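Local coordinates for putative antidote protein of plasmid maintenance system (PDB 3CEC) that probably binds DNA through a helix-turn-helix domain and acts as the antidote half of a plasmid-maintenance toxin-antitoxin pair, at residues Gly20-Asp25 with Arg75-Leu80; Ala38-Val43 with Gly67-Asn72. All coordinates share one frame; numbering follows the deposited sequence.

Contact 1 of 2, residues Gly20-Asp25 with Arg75-Leu80; sequences GEVIAD and RLWLNL
In the all-helical helix-turn-helix domain, the first helix meets the start of the long last one where Val22 and Ile23 close on the six-membered ring of Trp77. The two segments run at 131° to each other, and their axes come no nearer than 11.3 Å, a gap wide enough for an indole to bridge. Val22 brings CG1 to 3.7 Å from Trp77 CH2, while Ile23 lays CG1 3.8 Å from Trp77 CZ3; both reach the benzo end of the indole obliquely. Trp77 holds CG anti to its carbonyl carbon (chi1 -65°), which swings the indole toward helix 19-30. This is apolar packing between helices of the domain, with no hydrogen bond across it. One ring face is covered from within its own helix by Leu76 CD2, 3.7 Å above the plane, and the indole NE1 hydrogen-bonds to Asn72 OD1. The other branch of Val22, CG2, meets Leu80 CD1 at 4.0 Å, the two side chains crossing near a right angle. Replacing Trp77 with an alanine would probably open a gap between the helices, leaving Val22 CG1 and Ile23 CG1 without their partner and Asn72 OD1 without the indole N-H. Beyond the pair, Ile23 also packs on Leu66, Val51 and Ile52.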
ATOM      1  N   GLY A  20      -2.608  -1.734  -0.554  1.00 10.42           N
ATOM      2  CA  GLY A  20      -3.881  -1.402  -1.152  1.00 11.12           C
ATOM      3  C   GLY A  20      -4.669  -2.620  -1.583  1.00 11.18           C
ATOM      4  O   GLY A  20      -5.888  -2.635  -1.542  1.00 11.95           O
ATOM      5  N   GLU A  21      -3.930  -3.635  -2.017  1.00 10.97           N
ATOM      6  CA  GLU A  21      -4.558  -4.871  -2.463  1.00 12.89           C
ATOM      7  C   GLU A  21      -5.154  -5.608  -1.272  1.00  9.30           C
ATOM      8  O   GLU A  21      -6.269  -6.205  -1.365  1.00 11.24           O
ATOM      9  CB  GLU A  21      -3.569  -5.774  -3.204  1.00 14.48           C
ATOM     10  CG  GLU A  21      -3.096  -5.152  -4.509  1.00 19.31           C
ATOM     11  CD  GLU A  21      -2.021  -5.983  -5.224  1.00 26.61           C
ATOM     12  OE1 GLU A  21      -0.895  -6.163  -4.698  1.00 21.64           O
ATOM     13  OE2 GLU A  21      -2.325  -6.439  -6.339  1.00 44.40           O
ATOM     14  N   VAL A  22      -4.459  -5.507  -0.155  1.00  9.66           N
ATOM     15  CA  VAL A  22      -4.938  -6.161   1.069  1.00  7.08           C
ATOM     16  C   VAL A  22      -6.175  -5.447   1.567  1.00  7.95           C
ATOM     17  O   VAL A  22      -7.197  -6.083   1.929  1.00  8.71           O
ATOM     18  CB  VAL A  22      -3.886  -6.212   2.177  1.00  8.31           C
ATOM     19  CG1 VAL A  22      -4.448  -6.900   3.447  1.00 11.36           C
ATOM     20  CG2 VAL A  22      -2.614  -6.981   1.628  1.00 11.26           C
ATOM     21  N   ILE A  23      -6.125  -4.124   1.542  1.00  8.57           N
ATOM     22  CA  ILE A  23      -7.281  -3.319   1.938  1.00  7.05           C
ATOM     23  C   ILE A  23      -8.502  -3.653   1.060  1.00  6.36           C
ATOM     24  O   ILE A  23      -9.578  -3.863   1.573  1.00  8.96           O
ATOM     25  CB  ILE A  23      -6.962  -1.787   1.956  1.00  9.04           C
ATOM     26  CG1 ILE A  23      -5.985  -1.506   3.095  1.00 11.85           C
ATOM     27  CG2 ILE A  23      -8.237  -0.962   2.079  1.00 11.98           C
ATOM     28  CD1 ILE A  23      -5.337  -0.187   2.960  1.00 14.67           C
ATOM     29  N   ALA A  24      -8.308  -3.659  -0.243  1.00 10.23           N
ATOM     30  CA  ALA A  24      -9.437  -3.910  -1.184  1.00 10.45           C
ATOM     31  C   ALA A  24     -10.103  -5.251  -0.856  1.00 12.77           C
ATOM     32  O   ALA A  24     -11.347  -5.405  -0.882  1.00 12.89           O
ATOM     33  CB  ALA A  24      -8.929  -3.910  -2.618  1.00 11.26           C
ATOM     34  N   ASP A  25      -9.254  -6.227  -0.564  1.00  7.37           N
ATOM     35  CA  ASP A  25      -9.729  -7.588  -0.255  1.00  7.99           C
ATOM     36  C   ASP A  25     -10.543  -7.580   1.047  1.00  9.79           C
ATOM     37  O   ASP A  25     -11.551  -8.267   1.156  1.00  9.36           O
ATOM     38  CB  ASP A  25      -8.582  -8.544  -0.164  1.00 10.24           C
ATOM     39  CG  ASP A  25      -9.044  -9.988  -0.042  1.00 15.93           C
ATOM     40  OD1 ASP A  25      -9.683 -10.503  -1.002  1.00 19.31           O
ATOM     41  OD2 ASP A  25      -8.760 -10.529   1.022  1.00 16.90           O
ATOM     42  N   ARG A  75       2.449  -2.123  12.365  0.50  8.15           N
ATOM     43  CA  ARG A  75       3.659  -2.656  11.784  0.50  9.19           C
ATOM     44  C   ARG A  75       3.383  -3.511  10.583  0.50  9.25           C
ATOM     45  O   ARG A  75       4.141  -3.470   9.605  0.50  8.07           O
ATOM     46  CB  ARG A  75       4.435  -3.446  12.836  0.50 11.31           C
ATOM     47  CG  ARG A  75       5.136  -2.567  13.848  0.50 13.39           C
ATOM     48  CD  ARG A  75       6.281  -3.318  14.543  0.50 11.66           C
ATOM     49  NE  ARG A  75       7.079  -2.451  15.393  0.50 13.25           N
ATOM     50  CZ  ARG A  75       8.342  -2.124  15.137  0.50 16.28           C
ATOM     51  NH1 ARG A  75       8.980  -2.636  14.093  0.50 26.93           N
ATOM     52  NH2 ARG A  75       8.998  -1.333  15.963  0.50 14.50           N
ATOM     53  N   LEU A  76       2.310  -4.283  10.672  1.00 10.33           N
ATOM     54  CA  LEU A  76       1.881  -5.169   9.547  1.00  9.03           C
ATOM     55  C   LEU A  76       1.821  -4.345   8.241  1.00  7.16           C
ATOM     56  O   LEU A  76       2.392  -4.650   7.187  1.00  9.53           O
ATOM     57  CB  LEU A  76       0.531  -5.793   9.834  1.00 10.22           C
ATOM     58  CG  LEU A  76       0.000  -6.746   8.789  1.00 10.49           C
ATOM     59  CD1 LEU A  76      -0.952  -7.757   9.528  1.00 15.48           C
ATOM     60  CD2 LEU A  76      -0.733  -6.001   7.649  1.00 14.31           C
ATOM     61  N   TRP A  77       1.244  -3.177   8.395  1.00  7.56           N
ATOM     62  CA  TRP A  77       0.964  -2.266   7.271  1.00  6.44           C
ATOM     63  C   TRP A  77       2.254  -1.592   6.740  1.00  6.92           C
ATOM     64  O   TRP A  77       2.422  -1.426   5.527  1.00  8.67           O
ATOM     65  CB  TRP A  77      -0.101  -1.220   7.677  1.00  7.90           C
ATOM     66  CG  TRP A  77      -1.362  -1.914   7.942  1.00  6.48           C
ATOM     67  CD1 TRP A  77      -1.912  -2.249   9.171  1.00  7.39           C
ATOM     68  CD2 TRP A  77      -2.219  -2.531   6.957  1.00  8.18           C
ATOM     69  NE1 TRP A  77      -3.060  -2.974   9.004  1.00  9.43           N
ATOM     70  CE2 TRP A  77      -3.280  -3.170   7.666  1.00 11.01           C
ATOM     71  CE3 TRP A  77      -2.190  -2.604   5.567  1.00 10.83           C
ATOM     72  CZ2 TRP A  77      -4.269  -3.863   7.009  1.00 13.27           C
ATOM     73  CZ3 TRP A  77      -3.185  -3.252   4.929  1.00 12.50           C
ATOM     74  CH2 TRP A  77      -4.202  -3.884   5.645  1.00 11.75           C
ATOM     75  N   LEU A  78       3.077  -1.120   7.693  1.00  7.32           N
ATOM     76  CA  LEU A  78       4.362  -0.519   7.354  1.00  6.31           C
ATOM     77  C   LEU A  78       5.265  -1.556   6.699  1.00  7.42           C
ATOM     78  O   LEU A  78       5.982  -1.229   5.765  1.00 10.39           O
ATOM     79  CB  LEU A  78       4.980   0.119   8.575  1.00  9.55           C
ATOM     80  CG  LEU A  78       4.205   1.347   9.103  1.00  9.73           C
ATOM     81  CD1 LEU A  78       4.776   1.705  10.505  1.00 12.98           C
ATOM     82  CD2 LEU A  78       4.307   2.545   8.149  1.00 10.67           C
ATOM     83  N   ASN A  79       5.187  -2.790   7.183  1.00  7.38           N
ATOM     84  CA  ASN A  79       6.030  -3.886   6.613  1.00 10.15           C
ATOM     85  C   ASN A  79       5.613  -4.131   5.183  1.00 11.89           C
ATOM     86  O   ASN A  79       6.451  -4.278   4.289  1.00 10.14           O
ATOM     87  CB  ASN A  79       5.967  -5.134   7.459  1.00 12.72           C
ATOM     88  CG  ASN A  79       6.757  -5.006   8.782  1.00 12.75           C
ATOM     89  OD1 ASN A  79       7.587  -4.106   8.936  1.00 21.06           O
ATOM     90  ND2 ASN A  79       6.501  -5.928   9.745  1.00 20.17           N
ATOM     91  N   LEU A  80       4.314  -4.190   4.946  1.00 10.31           N
ATOM     92  CA  LEU A  80       3.766  -4.314   3.572  1.00  9.79           C
ATOM     93  C   LEU A  80       4.325  -3.221   2.653  1.00 11.96           C
ATOM     94  O   LEU A  80       4.857  -3.491   1.591  1.00 11.59           O
ATOM     95  CB  LEU A  80       2.235  -4.356   3.501  1.00 10.29           C
ATOM     96  CG  LEU A  80       1.597  -5.593   4.024  1.00  9.57           C
ATOM     97  CD1 LEU A  80       0.094  -5.362   4.086  1.00 12.93           C
ATOM     98  CD2 LEU A  80       1.940  -6.833   3.132  1.00 11.47           C
TER

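Contact 2 of 2, residues Ala38-Val43 with Gly67-Asn72; sequences AEILGV and GKALGN
Ala69 presses its single methyl group against two branched side chains, Leu41 and Ile40, where the ends of two helices of the helix-turn-helix domain come together. Leu41 CD2 makes the closer approach, 3.6 Å from Ala69 CB, and Ile40 CG2 lies 3.9 Å from the same carbon. No hydrogen bond crosses the contact; the join is purely apolar and small, burying 92 Å² in all. Because the side chain of Ala69 is so short, the backbones can come close, with Leu41 CA and Ala69 CA 6.6 Å apart. With Ile40 CG1 anti to the carbonyl carbon (chi1 -73°), CG2 is left anti to the backbone N and meets the alanine.

Further out, Leu41 is buried against Ile48 of helix 45-52 and Leu66 of helix 60-70, so the branch that touches Ala69 belongs to a side chain that reaches both of those helices. The backbone O of Leu41 also takes a hydrogen bond from Arg65 NH1, a polar tie beside the apolar one. The first residue past each helix to leave helical geometry is a glycine of positive phi, Gly42 after one and Gly71 after the other. At the first of these ends Ala38 O accepts two backbone bonds, from Gly42 N at 2.8 Å and from Val43 N at 3.1 Å.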
ATOM      1  N   ALA A  38     -13.133   4.861   4.838  1.00 10.10           N
ATOM      2  CA  ALA A  38     -12.444   6.172   5.062  1.00 10.99           C
ATOM      3  C   ALA A  38     -13.056   6.891   6.260  1.00  9.76           C
ATOM      4  O   ALA A  38     -12.363   7.479   7.098  1.00  9.85           O
ATOM      5  CB  ALA A  38     -12.507   7.069   3.787  1.00 11.96           C
ATOM      6  N   GLU A  39     -14.361   6.739   6.396  1.00 10.83           N
ATOM      7  CA  GLU A  39     -15.083   7.367   7.496  1.00 11.88           C
ATOM      8  C   GLU A  39     -14.598   6.774   8.830  1.00 11.98           C
ATOM      9  O   GLU A  39     -14.357   7.474   9.828  1.00 13.28           O
ATOM     10  CB  GLU A  39     -16.556   7.178   7.308  1.00 13.35           C
ATOM     11  CG  GLU A  39     -17.389   7.821   8.337  1.00 21.24           C
ATOM     12  CD  GLU A  39     -18.819   7.943   7.854  1.00 40.78           C
ATOM     13  OE1 GLU A  39     -19.449   6.884   7.621  1.00 42.02           O
ATOM     14  OE2 GLU A  39     -19.298   9.091   7.696  1.00 58.76           O
ATOM     15  N   ILE A  40     -14.448   5.463   8.856  1.00  8.37           N
ATOM     16  CA  ILE A  40     -13.956   4.763  10.048  1.00 11.83           C
ATOM     17  C   ILE A  40     -12.570   5.237  10.420  1.00 12.48           C
ATOM     18  O   ILE A  40     -12.279   5.505  11.608  1.00 13.92           O
ATOM     19  CB  ILE A  40     -13.993   3.244   9.813  1.00 13.79           C
ATOM     20  CG1 ILE A  40     -15.450   2.802   9.848  1.00 14.12           C
ATOM     21  CG2 ILE A  40     -13.230   2.486  10.865  1.00 14.38           C
ATOM     22  CD1 ILE A  40     -15.645   1.396   9.207  1.00 17.63           C
ATOM     23  N   LEU A  41     -11.706   5.336   9.419  1.00  8.71           N
ATOM     24  CA  LEU A  41     -10.302   5.673   9.682  1.00  8.36           C
ATOM     25  C   LEU A  41     -10.093   7.127   9.976  1.00  9.40           C
ATOM     26  O   LEU A  41      -9.069   7.463  10.561  1.00  9.01           O
ATOM     27  CB  LEU A  41      -9.435   5.340   8.468  1.00 10.02           C
ATOM     28  CG  LEU A  41      -9.382   3.866   8.095  1.00 10.85           C
ATOM     29  CD1 LEU A  41      -8.545   3.762   6.807  1.00 19.95           C
ATOM     30  CD2 LEU A  41      -8.788   2.996   9.177  1.00 11.91           C
ATOM     31  N   GLY A  42     -11.000   7.996   9.527  1.00  8.34           N
ATOM     32  CA  GLY A  42     -10.870   9.448   9.677  1.00  9.17           C
ATOM     33  C   GLY A  42      -9.912  10.027   8.654  1.00  9.44           C
ATOM     34  O   GLY A  42      -9.130  10.922   8.955  1.00  8.73           O
ATOM     35  N   VAL A  43      -9.967   9.475   7.436  1.00  9.30           N
ATOM     36  CA  VAL A  43      -9.267  10.079   6.285  1.00  6.57           C
ATOM     37  C   VAL A  43     -10.274  10.198   5.138  1.00  8.70           C
ATOM     38  O   VAL A  43     -11.380   9.720   5.241  1.00  8.84           O
ATOM     39  CB  VAL A  43      -8.064   9.266   5.807  1.00  8.77           C
ATOM     40  CG1 VAL A  43      -7.027   9.160   6.979  1.00 10.84           C
ATOM     41  CG2 VAL A  43      -8.419   7.911   5.229  1.00  9.50           C
ATOM     42  N   GLY A  67      -4.248   0.074  11.891  1.00  6.11           N
ATOM     43  CA  GLY A  67      -3.894  -0.778  13.025  1.00  6.20           C
ATOM     44  C   GLY A  67      -5.014  -0.712  14.065  1.00  9.08           C
ATOM     45  O   GLY A  67      -5.424  -1.751  14.635  1.00 10.71           O
ATOM     46  N   LYS A  68      -5.486   0.496  14.363  1.00  8.05           N
ATOM     47  CA  LYS A  68      -6.538   0.674  15.398  1.00  9.80           C
ATOM     48  C   LYS A  68      -7.866   0.160  14.903  1.00 10.40           C
ATOM     49  O   LYS A  68      -8.610  -0.567  15.638  1.00 12.37           O
ATOM     50  CB  LYS A  68      -6.635   2.113  15.829  1.00 10.73           C
ATOM     51  CG  LYS A  68      -5.434   2.582  16.637  1.00 13.40           C
ATOM     52  CD  LYS A  68      -5.767   3.893  17.286  1.00 17.15           C
ATOM     53  CE  LYS A  68      -4.571   4.505  18.008  1.00 16.37           C
ATOM     54  NZ  LYS A  68      -4.051   3.685  19.158  1.00 16.81           N
ATOM     55  N   ALA A  69      -8.235   0.515  13.685  1.00  7.58           N
ATOM     56  CA  ALA A  69      -9.555   0.150  13.148  1.00  9.65           C
ATOM     57  C   ALA A  69      -9.715  -1.340  12.994  1.00  7.76           C
ATOM     58  O   ALA A  69     -10.809  -1.868  13.215  1.00 10.18           O
ATOM     59  CB  ALA A  69      -9.859   0.867  11.831  1.00 10.32           C
ATOM     60  N   LEU A  70      -8.646  -1.999  12.562  1.00  7.88           N
ATOM     61  CA  LEU A  70      -8.678  -3.446  12.248  1.00  5.01           C
ATOM     62  C   LEU A  70      -8.218  -4.312  13.390  1.00  9.02           C
ATOM     63  O   LEU A  70      -8.501  -5.503  13.464  1.00  9.99           O
ATOM     64  CB  LEU A  70      -7.794  -3.717  11.011  1.00  8.80           C
ATOM     65  CG  LEU A  70      -8.301  -2.986   9.744  1.00  6.53           C
ATOM     66  CD1 LEU A  70      -7.263  -3.247   8.649  1.00  8.98           C
ATOM     67  CD2 LEU A  70      -9.667  -3.462   9.280  1.00  9.59           C
ATOM     68  N   GLY A  71      -7.516  -3.710  14.299  1.00  7.22           N
ATOM     69  CA  GLY A  71      -6.949  -4.377  15.496  1.00  8.21           C
ATOM     70  C   GLY A  71      -5.781  -5.250  15.232  1.00 11.56           C
ATOM     71  O   GLY A  71      -5.521  -6.226  15.950  1.00 16.06           O
ATOM     72  N   ASN A  72      -4.998  -4.887  14.235  1.00 10.51           N
ATOM     73  CA  ASN A  72      -3.796  -5.626  13.880  1.00  9.92           C
ATOM     74  C   ASN A  72      -2.498  -4.830  13.953  1.00 11.88           C
ATOM     75  O   ASN A  72      -1.463  -5.338  13.568  1.00 13.40           O
ATOM     76  CB  ASN A  72      -3.882  -6.363  12.570  1.00  8.93           C
ATOM     77  CG  ASN A  72      -4.325  -5.491  11.400  1.00  6.98           C
ATOM     78  OD1 ASN A  72      -4.169  -4.262  11.421  1.00  9.49           O
ATOM     79  ND2 ASN A  72      -4.827  -6.153  10.368  1.00 11.00           N
TER

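How the contacts relate
From the N terminus the chain enters helix 19-30, which supplies the first half of contact 1, and passes on to helix 34-41, where contact 2 begins. Helix 45-52 follows, then helix 60-70 returns to complete contact 2 and close the inner loop. Only after that does helix 74-101 start and close the outer loop by meeting residues 20-25, so contact 2 is nested within contact 1. Their centres lie 12 Å apart and they touch directly: Trp77 NE1 is 3.0 Å from Asn72 OD1, and Trp77 CZ2 packs 3.5 Å from Leu70 CD1. Contact 1 ties helix 19-30 to the start of helix 74-101, and contact 2 the C-terminal ends of helices 34-41 and 60-70.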